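PDB 5FP1: tonb-dependent siderophore receptor, which probably takes part in the first step of iron uptake across the outer membrane by binding iron-chelating siderophores, and may bind ferric enterobactin. Local coordinates for residues K581-L591 and P622-K633; L150-Y161 and S709-Y718. All coordinates share one frame; numbering follows the deposited sequence.

Contact 1: residues K581-L591 and P622-K633. With C8E ((hydroxyethyloxy)tri(ethyloxy)octane), chain I.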
loop_
_atom_site.group_PDB
_atom_site.type_symbol
_atom_site.label_atom_id
_atom_site.label_comp_id
_atom_site.label_asym_id
_atom_site.label_seq_id
_atom_site.Cartn_x
_atom_site.Cartn_y
_atom_site.Cartn_z
ATOM N N LYS A 581 -20.620 21.723 -13.352
ATOM C CA LYS A 581 -21.378 20.467 -13.261
ATOM C C LYS A 581 -20.549 19.181 -13.511
ATOM O O LYS A 581 -21.017 18.072 -13.233
ATOM C CB LYS A 581 -22.511 20.491 -14.278
ATOM C CG LYS A 581 -23.465 21.656 -14.053
ATOM C CD LYS A 581 -24.666 21.584 -14.963
ATOM C CE LYS A 581 -25.599 22.746 -14.658
ATOM N NZ LYS A 581 -26.636 22.878 -15.710
ATOM N N TRP A 582 -19.362 19.335 -14.077
ATOM C CA TRP A 582 -18.583 18.209 -14.589
ATOM C C TRP A 582 -17.177 18.146 -13.949
ATOM O O TRP A 582 -16.383 19.092 -14.064
ATOM C CB TRP A 582 -18.472 18.366 -16.087
ATOM C CG TRP A 582 -17.832 17.244 -16.793
ATOM C CD1 TRP A 582 -17.583 15.989 -16.302
ATOM C CD2 TRP A 582 -17.371 17.247 -18.143
ATOM N NE1 TRP A 582 -16.979 15.224 -17.263
ATOM C CE2 TRP A 582 -16.844 15.965 -18.406
ATOM C CE3 TRP A 582 -17.346 18.210 -19.158
ATOM C CZ2 TRP A 582 -16.307 15.618 -19.640
ATOM C CZ3 TRP A 582 -16.810 17.863 -20.385
ATOM C CH2 TRP A 582 -16.293 16.579 -20.613
ATOM N N ASN A 583 -16.878 17.053 -13.251
ATOM C CA ASN A 583 -15.542 16.907 -12.659
ATOM C C ASN A 583 -14.816 15.661 -13.135
ATOM O O ASN A 583 -15.411 14.784 -13.794
ATOM C CB ASN A 583 -15.561 17.024 -11.147
ATOM C CG ASN A 583 -16.333 15.926 -10.482
ATOM O OD1 ASN A 583 -16.852 15.011 -11.143
ATOM N ND2 ASN A 583 -16.441 16.015 -9.155
ATOM N N ILE A 584 -13.511 15.621 -12.874
ATOM C CA ILE A 584 -12.698 14.555 -13.437
ATOM C C ILE A 584 -11.474 14.253 -12.567
ATOM O O ILE A 584 -10.890 15.151 -11.946
ATOM C CB ILE A 584 -12.267 14.897 -14.875
ATOM C CG1 ILE A 584 -11.732 13.661 -15.595
ATOM C CG2 ILE A 584 -11.269 16.035 -14.881
ATOM C CD1 ILE A 584 -11.353 13.889 -17.036
ATOM N N SER A 585 -11.128 12.969 -12.511
ATOM C CA SER A 585 -9.837 12.529 -11.967
ATOM C C SER A 585 -9.357 11.460 -12.907
ATOM O O SER A 585 -10.013 10.412 -13.051
ATOM C CB SER A 585 -10.001 12.005 -10.529
ATOM O OG SER A 585 -8.738 11.636 -9.959
ATOM N N ALA A 586 -8.235 11.715 -13.575
ATOM C CA ALA A 586 -7.752 10.822 -14.597
ATOM C C ALA A 586 -6.256 10.717 -14.564
ATOM O O ALA A 586 -5.556 11.653 -14.157
ATOM C CB ALA A 586 -8.191 11.275 -15.974
ATOM N N GLY A 587 -5.768 9.577 -15.023
ATOM C CA GLY A 587 -4.337 9.336 -15.084
ATOM C C GLY A 587 -3.917 8.365 -16.145
ATOM O O GLY A 587 -4.661 7.474 -16.512
ATOM N N TYR A 588 -2.690 8.514 -16.626
ATOM C CA TYR A 588 -2.134 7.579 -17.570
ATOM C C TYR A 588 -0.680 7.333 -17.234
ATOM O O TYR A 588 0.026 8.239 -16.763
ATOM C CB TYR A 588 -2.248 8.125 -19.008
ATOM C CG TYR A 588 -1.452 7.319 -19.985
ATOM C CD1 TYR A 588 -1.965 6.155 -20.530
ATOM C CD2 TYR A 588 -0.171 7.693 -20.338
ATOM C CE1 TYR A 588 -1.223 5.394 -21.402
ATOM C CE2 TYR A 588 0.573 6.930 -21.201
ATOM C CZ TYR A 588 0.039 5.796 -21.739
ATOM O OH TYR A 588 0.798 5.029 -22.585
ATOM N N THR A 589 -0.192 6.134 -17.517
ATOM C CA THR A 589 1.233 5.878 -17.330
ATOM C C THR A 589 1.756 4.869 -18.324
ATOM O O THR A 589 1.052 3.927 -18.690
ATOM C CB THR A 589 1.556 5.451 -15.858
ATOM O OG1 THR A 589 2.978 5.429 -15.657
ATOM C CG2 THR A 589 0.965 4.087 -15.516
ATOM N N TYR A 590 2.972 5.120 -18.793
ATOM C CA TYR A 590 3.721 4.195 -19.606
ATOM C C TYR A 590 5.000 3.850 -18.855
ATOM O O TYR A 590 5.729 4.735 -18.401
ATOM C CB TYR A 590 4.040 4.812 -20.983
ATOM C CG TYR A 590 4.649 3.809 -21.913
ATOM C CD1 TYR A 590 5.988 3.488 -21.841
ATOM C CD2 TYR A 590 3.864 3.138 -22.842
ATOM C CE1 TYR A 590 6.533 2.516 -22.668
ATOM C CE2 TYR A 590 4.398 2.185 -23.667
ATOM C CZ TYR A 590 5.733 1.882 -23.582
ATOM O OH TYR A 590 6.247 0.929 -24.429
ATOM N N LEU A 591 5.257 2.559 -18.673
ATOM C CA LEU A 591 6.370 2.131 -17.853
ATOM C C LEU A 591 7.179 1.069 -18.564
ATOM O O LEU A 591 6.766 -0.093 -18.663
ATOM C CB LEU A 591 5.873 1.586 -16.503
ATOM C CG LEU A 591 5.072 2.551 -15.647
ATOM C CD1 LEU A 591 4.364 1.817 -14.512
ATOM C CD2 LEU A 591 5.994 3.603 -15.083
ATOM N N PRO A 622 2.925 -3.014 -15.177
ATOM C CA PRO A 622 2.384 -3.034 -16.525
ATOM C C PRO A 622 3.088 -2.027 -17.407
ATOM O O PRO A 622 3.519 -0.969 -16.930
ATOM C CB PRO A 622 0.945 -2.600 -16.323
ATOM C CG PRO A 622 1.027 -1.642 -15.144
ATOM C CD PRO A 622 2.121 -2.193 -14.266
ATOM N N LYS A 623 3.184 -2.331 -18.696
ATOM C CA LYS A 623 3.790 -1.386 -19.628
ATOM C C LYS A 623 2.954 -0.112 -19.762
ATOM O O LYS A 623 3.499 0.976 -19.981
ATOM C CB LYS A 623 3.950 -2.034 -21.000
ATOM C CG LYS A 623 5.060 -1.427 -21.831
ATOM C CD LYS A 623 5.506 -2.379 -22.928
ATOM C CE LYS A 623 6.241 -3.578 -22.361
ATOM N NZ LYS A 623 6.272 -4.689 -23.353
ATOM N N GLN A 624 1.638 -0.271 -19.687
ATOM C CA GLN A 624 0.692 0.855 -19.740
ATOM C C GLN A 624 -0.407 0.625 -18.736
ATOM O O GLN A 624 -0.795 -0.525 -18.501
ATOM C CB GLN A 624 0.019 0.973 -21.117
ATOM C CG GLN A 624 0.947 1.349 -22.240
ATOM C CD GLN A 624 0.168 1.752 -23.474
ATOM O OE1 GLN A 624 -0.228 2.905 -23.620
ATOM N NE2 GLN A 624 -0.080 0.790 -24.352
ATOM N N ALA A 625 -0.931 1.716 -18.188
ATOM C CA ALA A 625 -2.124 1.686 -17.373
ATOM C C ALA A 625 -2.827 3.058 -17.386
ATOM O O ALA A 625 -2.191 4.084 -17.632
ATOM C CB ALA A 625 -1.768 1.267 -15.952
ATOM N N ALA A 626 -4.126 3.079 -17.111
ATOM C CA ALA A 626 -4.877 4.338 -17.101
ATOM C C ALA A 626 -6.119 4.220 -16.261
ATOM O O ALA A 626 -6.692 3.137 -16.150
ATOM C CB ALA A 626 -5.246 4.762 -18.518
ATOM N N THR A 627 -6.524 5.325 -15.632
ATOM C CA THR A 627 -7.748 5.337 -14.876
ATOM C C THR A 627 -8.490 6.634 -15.161
ATOM O O THR A 627 -7.896 7.693 -15.473
ATOM C CB THR A 627 -7.558 5.219 -13.351
ATOM O OG1 THR A 627 -6.950 6.409 -12.850
ATOM C CG2 THR A 627 -6.683 3.981 -12.947
ATOM N N LEU A 628 -9.789 6.538 -15.013
ATOM C CA LEU A 628 -10.682 7.694 -15.232
ATOM C C LEU A 628 -11.864 7.581 -14.296
ATOM O O LEU A 628 -12.500 6.518 -14.206
ATOM C CB LEU A 628 -11.131 7.735 -16.681
ATOM C CG LEU A 628 -12.297 8.688 -17.005
ATOM C CD1 LEU A 628 -11.825 10.108 -16.906
ATOM C CD2 LEU A 628 -12.819 8.413 -18.407
ATOM N N TRP A 629 -12.135 8.674 -13.582
ATOM C CA TRP A 629 -13.372 8.840 -12.843
ATOM C C TRP A 629 -13.942 10.198 -13.211
ATOM O O TRP A 629 -13.240 11.199 -13.126
ATOM C CB TRP A 629 -13.132 8.800 -11.349
ATOM C CG TRP A 629 -14.384 8.964 -10.586
ATOM C CD1 TRP A 629 -14.793 10.063 -9.909
ATOM C CD2 TRP A 629 -15.429 7.997 -10.453
ATOM N NE1 TRP A 629 -16.030 9.850 -9.355
ATOM C CE2 TRP A 629 -16.444 8.585 -9.673
ATOM C CE3 TRP A 629 -15.609 6.690 -10.925
ATOM C CZ2 TRP A 629 -17.625 7.917 -9.356
ATOM C CZ3 TRP A 629 -16.783 6.022 -10.600
ATOM C CH2 TRP A 629 -17.779 6.642 -9.824
ATOM N N THR A 630 -15.200 10.226 -13.630
ATOM C CA THR A 630 -15.831 11.479 -13.971
ATOM C C THR A 630 -17.292 11.507 -13.529
ATOM O O THR A 630 -17.981 10.479 -13.562
ATOM C CB THR A 630 -15.662 11.789 -15.469
ATOM O OG1 THR A 630 -16.106 13.133 -15.721
ATOM C CG2 THR A 630 -16.394 10.800 -16.348
ATOM N N THR A 631 -17.733 12.669 -13.041
ATOM C CA THR A 631 -19.111 12.829 -12.601
ATOM C C THR A 631 -19.746 14.084 -13.192
ATOM O O THR A 631 -19.055 15.059 -13.530
ATOM C CB THR A 631 -19.278 12.850 -11.070
ATOM O OG1 THR A 631 -18.901 14.120 -10.544
ATOM C CG2 THR A 631 -18.425 11.734 -10.401
ATOM N N TYR A 632 -21.070 14.023 -13.301
ATOM C CA TYR A 632 -21.858 15.087 -13.918
ATOM C C TYR A 632 -23.135 15.350 -13.121
ATOM O O TYR A 632 -23.821 14.429 -12.675
ATOM C CB TYR A 632 -22.167 14.757 -15.382
ATOM C CG TYR A 632 -22.571 15.995 -16.151
ATOM C CD1 TYR A 632 -23.889 16.446 -16.130
ATOM C CD2 TYR A 632 -21.633 16.744 -16.842
ATOM C CE1 TYR A 632 -24.258 17.599 -16.798
ATOM C CE2 TYR A 632 -21.994 17.892 -17.514
ATOM C CZ TYR A 632 -23.311 18.315 -17.489
ATOM O OH TYR A 632 -23.675 19.465 -18.149
ATOM N N LYS A 633 -23.430 16.627 -12.906
ATOM C CA LYS A 633 -24.629 17.019 -12.176
ATOM C C LYS A 633 -25.776 17.069 -13.173
ATOM O O LYS A 633 -26.045 18.128 -13.746
ATOM C CB LYS A 633 -24.433 18.393 -11.541
ATOM C CG LYS A 633 -24.035 18.361 -10.081
ATOM C CD LYS A 633 -25.223 17.957 -9.221
ATOM C CE LYS A 633 -25.121 18.541 -7.823
ATOM N NZ LYS A 633 -26.108 17.910 -6.907
HETATM C C1 C8E I . -6.059 6.819 -21.896
HETATM C C2 C8E I . -5.821 5.948 -23.115
HETATM C C3 C8E I . -5.692 4.469 -22.764
HETATM C C4 C8E I . -4.490 3.863 -23.483
HETATM C C5 C8E I . -4.622 2.357 -23.693
HETATM C C6 C8E I . -4.015 1.987 -25.041
HETATM C C7 C8E I . -3.848 0.484 -25.223
HETATM C C8 C8E I . -2.846 0.211 -26.340
HETATM O O9 C8E I . -2.445 -1.154 -26.286
HETATM O O HOH W 1 -20.444 16.387 -11.003
HETATM O O HOH W 2 -17.988 14.031 -7.765
HETATM O O HOH W 3 -9.357 7.788 -11.580
#
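W582 and T630 meet through matching torsions: CG of W582 lies anti to its backbone N (chi1 -174°), and OG1 of T630 does the same (chi1 -171°). This brings indole NE1 to T630 OG1, 2.7 Å away and close to the ring plane, in a bent hydrogen bond. The two strands are antiparallel neighbours in the wall of the TonB-dependent receptor beta-barrel. T630 OG1 in turn donates a hydrogen bond to N583 O at 2.6 Å, nearly in line with the C=O bond. N583 O also takes T631 N-H from above its carbonyl plane, so two donors grip it.

One face of the pair carries W582, I584, L628, Y588 and Y632. L628 CD1 packs against I584 CG1 at 3.8 Å. K581 CB sits over the Y632 ring in a CH-pi contact. The detergent C8E lies on this face, its C8 3.5 Å from Q624 NE2, consistent with a membrane-facing surface. The other face carries N583, S585, T627, W629 and T631 and looks inward to the plug, where W629 NE1 bonds D54 and T627 OG1 bonds T66; S585 OG bonds N575 of the adjacent strand. Water 3 joins S585 O to T627 OG1.

Near the far end, Y590 lays one ring face over K623 O. Beside it, Y588 OH donates to Q624 OE1 at 2.6 Å; the oxygen sits at the tyrosine ring edge, in its plane, with ring and amide turned 80° apart.

Contact 2: residues L150-Y161 and S709-Y718; sequences LEGSVAAGTDNY and SAVLAVNFKY
Strands 150-157 and 709-717 run antiparallel at 165°, with axes 4.6 Å apart at closest, and paired N-H...O=C bonds join L150 to Y718, G152 to F716, V154 to V714 and A156 to L712. F716 lies back across its partner strand. Its CG stands between the backbone N and the carbonyl carbon (chi1 60°), which lays the ring over G152. G152 CA is 3.5 Å from the F716 ring centroid, a CH-pi contact over the face. The ring lies close over the glycine, with F716 CZ 3.3 Å from G152 CA. L150 CG meets the ring at its edge.

On the other face, S153 OG donates to N715 OD1 at 2.6 Å, nearly straight on to the amide C=O. S153 OG also has a weak bond from K56. A155 CB and A713 CB touch at 3.7 Å. V711 CG2 sits over the centre of the Y161 ring, 3.8 Å from its centroid. H185 meets the Y161 ring edge-to-face. E151 and K717 run side by side, but their salt bridge is long, 3.9 Å from E151 OE1 to K717 NZ; water 4 donates to E151 OE2 and takes a weak bond from K717 NZ.

Past the regular pairing, T158 holds A710 twice: its N-H goes to A710 O, and its OG1 takes A710 N-H at 3.0 Å. V154, L712 and V714 lie on the surface, consistent with the outer face of the barrel. This pairing of the first and last strands is the seam that closes a TonB-dependent receptor beta-barrel.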
loop_
_atom_site.group_PDB
_atom_site.type_symbol
_atom_site.label_atom_id
_atom_site.label_comp_id
_atom_site.label_asym_id
_atom_site.label_seq_id
_atom_site.Cartn_x
_atom_site.Cartn_y
_atom_site.Cartn_z
ATOM N N LEU A 150 -22.025 15.994 12.574
ATOM C CA LEU A 150 -22.313 14.582 12.704
ATOM C C LEU A 150 -22.583 14.031 11.315
ATOM O O LEU A 150 -23.473 14.509 10.614
ATOM C CB LEU A 150 -23.509 14.332 13.614
ATOM C CG LEU A 150 -23.889 12.862 13.809
ATOM C CD1 LEU A 150 -22.788 12.087 14.518
ATOM C CD2 LEU A 150 -25.184 12.750 14.591
ATOM N N GLU A 151 -21.783 13.048 10.911
ATOM C CA GLU A 151 -21.943 12.387 9.609
ATOM C C GLU A 151 -22.061 10.877 9.816
ATOM O O GLU A 151 -21.591 10.335 10.817
ATOM C CB GLU A 151 -20.755 12.654 8.698
ATOM C CG GLU A 151 -20.491 14.106 8.372
ATOM C CD GLU A 151 -19.325 14.264 7.410
ATOM O OE1 GLU A 151 -19.242 13.483 6.438
ATOM O OE2 GLU A 151 -18.491 15.163 7.629
ATOM N N GLY A 152 -22.700 10.207 8.873
ATOM C CA GLY A 152 -22.930 8.789 9.002
ATOM C C GLY A 152 -23.328 8.182 7.681
ATOM O O GLY A 152 -23.707 8.884 6.745
ATOM N N SER A 153 -23.233 6.859 7.623
ATOM C CA SER A 153 -23.615 6.113 6.453
ATOM C C SER A 153 -24.166 4.780 6.914
ATOM O O SER A 153 -23.591 4.113 7.791
ATOM C CB SER A 153 -22.400 5.901 5.559
ATOM O OG SER A 153 -22.784 5.319 4.324
ATOM N N VAL A 154 -25.276 4.372 6.316
ATOM C CA VAL A 154 -25.753 3.029 6.493
ATOM C C VAL A 154 -25.893 2.416 5.123
ATOM O O VAL A 154 -26.571 2.962 4.250
ATOM C CB VAL A 154 -27.102 2.984 7.236
ATOM C CG1 VAL A 154 -27.615 1.553 7.292
ATOM C CG2 VAL A 154 -26.947 3.537 8.642
ATOM N N ALA A 155 -25.282 1.253 4.910
ATOM C CA ALA A 155 -25.255 0.723 3.567
ATOM C C ALA A 155 -25.404 -0.769 3.541
ATOM O O ALA A 155 -24.971 -1.466 4.455
ATOM C CB ALA A 155 -23.977 1.154 2.850
ATOM N N ALA A 156 -26.031 -1.248 2.475
ATOM C CA ALA A 156 -26.195 -2.664 2.244
ATOM C C ALA A 156 -25.892 -2.934 0.787
ATOM O O ALA A 156 -26.095 -2.079 -0.068
ATOM C CB ALA A 156 -27.613 -3.107 2.605
ATOM N N GLY A 157 -25.389 -4.129 0.488
ATOM C CA GLY A 157 -25.034 -4.447 -0.876
ATOM C C GLY A 157 -25.112 -5.913 -1.205
ATOM O O GLY A 157 -25.347 -6.744 -0.338
ATOM N N THR A 158 -24.907 -6.226 -2.469
ATOM C CA THR A 158 -24.962 -7.604 -2.906
ATOM C C THR A 158 -23.837 -8.414 -2.236
ATOM O O THR A 158 -22.824 -7.840 -1.760
ATOM C CB THR A 158 -24.839 -7.679 -4.423
ATOM O OG1 THR A 158 -23.697 -6.917 -4.823
ATOM C CG2 THR A 158 -26.082 -7.088 -5.085
ATOM N N ASP A 159 -24.038 -9.726 -2.189
ATOM C CA ASP A 159 -23.108 -10.669 -1.532
ATOM C C ASP A 159 -22.845 -10.299 -0.083
ATOM O O ASP A 159 -21.706 -10.329 0.401
ATOM C CB ASP A 159 -21.821 -10.813 -2.352
ATOM C CG ASP A 159 -22.034 -11.645 -3.613
ATOM O OD1 ASP A 159 -22.737 -12.676 -3.514
ATOM O OD2 ASP A 159 -21.544 -11.282 -4.711
ATOM N N ASN A 160 -23.940 -9.972 0.610
ATOM C CA ASN A 160 -23.973 -9.793 2.059
ATOM C C ASN A 160 -23.029 -8.704 2.562
ATOM O O ASN A 160 -22.416 -8.836 3.602
ATOM C CB ASN A 160 -23.706 -11.115 2.773
ATOM C CG ASN A 160 -24.865 -12.090 2.602
ATOM O OD1 ASN A 160 -26.025 -11.709 2.735
ATOM N ND2 ASN A 160 -24.560 -13.334 2.263
ATOM N N TYR A 161 -22.969 -7.622 1.814
ATOM C CA TYR A 161 -22.296 -6.394 2.253
ATOM C C TYR A 161 -23.190 -5.607 3.199
ATOM O O TYR A 161 -24.350 -5.327 2.879
ATOM C CB TYR A 161 -21.994 -5.592 1.006
ATOM C CG TYR A 161 -21.298 -4.263 1.153
ATOM C CD1 TYR A 161 -21.955 -3.161 1.701
ATOM C CD2 TYR A 161 -20.010 -4.075 0.661
ATOM C CE1 TYR A 161 -21.339 -1.933 1.775
ATOM C CE2 TYR A 161 -19.385 -2.846 0.731
ATOM C CZ TYR A 161 -20.057 -1.771 1.277
ATOM O OH TYR A 161 -19.456 -0.540 1.344
ATOM N N SER A 709 -20.636 -5.992 -8.211
ATOM C CA SER A 709 -21.390 -5.808 -6.987
ATOM C C SER A 709 -22.164 -4.489 -7.068
ATOM O O SER A 709 -21.880 -3.659 -7.914
ATOM C CB SER A 709 -20.477 -5.786 -5.758
ATOM O OG SER A 709 -19.656 -4.625 -5.762
ATOM N N ALA A 710 -23.132 -4.330 -6.183
ATOM C CA ALA A 710 -23.844 -3.071 -6.030
ATOM C C ALA A 710 -23.935 -2.761 -4.563
ATOM O O ALA A 710 -24.134 -3.645 -3.741
ATOM C CB ALA A 710 -25.257 -3.175 -6.618
ATOM N N VAL A 711 -23.836 -1.478 -4.239
ATOM C CA VAL A 711 -24.024 -1.015 -2.884
ATOM C C VAL A 711 -24.990 0.160 -2.870
ATOM O O VAL A 711 -24.885 1.062 -3.706
ATOM C CB VAL A 711 -22.694 -0.552 -2.282
ATOM C CG1 VAL A 711 -22.910 0.028 -0.901
ATOM C CG2 VAL A 711 -21.720 -1.735 -2.210
ATOM N N LEU A 712 -25.903 0.157 -1.910
ATOM C CA LEU A 712 -26.823 1.281 -1.736
ATOM C C LEU A 712 -26.647 1.838 -0.359
ATOM O O LEU A 712 -26.721 1.108 0.632
ATOM C CB LEU A 712 -28.279 0.840 -1.929
ATOM C CG LEU A 712 -29.309 1.974 -1.799
ATOM C CD1 LEU A 712 -29.132 2.923 -2.972
ATOM C CD2 LEU A 712 -30.720 1.399 -1.777
ATOM N N ALA A 713 -26.428 3.154 -0.286
ATOM C CA ALA A 713 -26.167 3.804 0.978
ATOM C C ALA A 713 -27.102 4.988 1.222
ATOM O O ALA A 713 -27.407 5.751 0.315
ATOM C CB ALA A 713 -24.737 4.312 1.021
ATOM N N VAL A 714 -27.484 5.129 2.483
ATOM C CA VAL A 714 -28.050 6.355 3.005
ATOM C C VAL A 714 -26.996 7.075 3.815
ATOM O O VAL A 714 -26.570 6.570 4.852
ATOM C CB VAL A 714 -29.210 6.092 3.975
ATOM C CG1 VAL A 714 -29.801 7.430 4.401
ATOM C CG2 VAL A 714 -30.258 5.189 3.334
ATOM N N ASN A 715 -26.596 8.247 3.326
ATOM C CA ASN A 715 -25.557 9.053 3.921
ATOM C C ASN A 715 -26.180 10.283 4.549
ATOM O O ASN A 715 -27.026 10.954 3.930
ATOM C CB ASN A 715 -24.551 9.470 2.843
ATOM C CG ASN A 715 -23.871 8.270 2.212
ATOM O OD1 ASN A 715 -23.761 7.238 2.856
ATOM N ND2 ASN A 715 -23.517 8.363 0.945
ATOM N N PHE A 716 -25.776 10.579 5.775
ATOM C CA PHE A 716 -26.295 11.754 6.455
ATOM C C PHE A 716 -25.201 12.684 6.937
ATOM O O PHE A 716 -24.086 12.262 7.253
ATOM C CB PHE A 716 -27.298 11.393 7.557
ATOM C CG PHE A 716 -26.755 10.536 8.647
ATOM C CD1 PHE A 716 -26.141 11.103 9.758
ATOM C CD2 PHE A 716 -26.910 9.158 8.600
ATOM C CE1 PHE A 716 -25.658 10.309 10.791
ATOM C CE2 PHE A 716 -26.424 8.358 9.620
ATOM C CZ PHE A 716 -25.801 8.935 10.721
ATOM N N LYS A 717 -25.538 13.970 6.970
ATOM C CA LYS A 717 -24.579 15.009 7.255
ATOM C C LYS A 717 -25.281 16.183 7.931
ATOM O O LYS A 717 -26.067 16.876 7.292
ATOM C CB LYS A 717 -23.962 15.461 5.953
ATOM C CG LYS A 717 -22.820 16.441 6.113
ATOM C CD LYS A 717 -22.031 16.548 4.815
ATOM C CE LYS A 717 -21.725 15.170 4.243
ATOM N NZ LYS A 717 -20.613 15.184 3.252
ATOM N N TYR A 718 -25.023 16.366 9.225
ATOM C CA TYR A 718 -25.564 17.487 9.994
ATOM C C TYR A 718 -24.458 18.366 10.570
ATOM O O TYR A 718 -23.265 18.029 10.576
ATOM C CB TYR A 718 -26.424 16.982 11.144
ATOM C CG TYR A 718 -27.617 16.197 10.695
ATOM C CD1 TYR A 718 -28.822 16.828 10.401
ATOM C CD2 TYR A 718 -27.548 14.822 10.556
ATOM C CE1 TYR A 718 -29.925 16.103 9.984
ATOM C CE2 TYR A 718 -28.642 14.091 10.143
ATOM C CZ TYR A 718 -29.827 14.735 9.853
ATOM O OH TYR A 718 -30.908 13.999 9.428
ATOM O OXT TYR A 718 -24.754 19.455 11.061
HETATM O O HOH W 4 -17.670 15.882 5.011
HETATM O O HOH W 5 -21.948 -5.247 -2.445
#

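How the contacts relate
Both contacts are antiparallel strand pairs in the wall of the same beta-barrel. Their centres are about 25 Å apart, and their nearest atoms stay about 11 Å apart without touching. Along the chain, both strands of contact 1 fall between the two strands of contact 2. Contact 1 pairs strands 582-597 and 624-635, which are neighbours in the barrel, separated by a connection that holds the short strands 600-603 and 606-609. Contact 2 instead joins strand 149-157 to strand 709-717 at the very end of the chain. From contact 1 the wall continues through strands 638-651, 659-673 and 678-685 to 709-717. One contact thus extends the wall, and the other shuts it into a closed barrel.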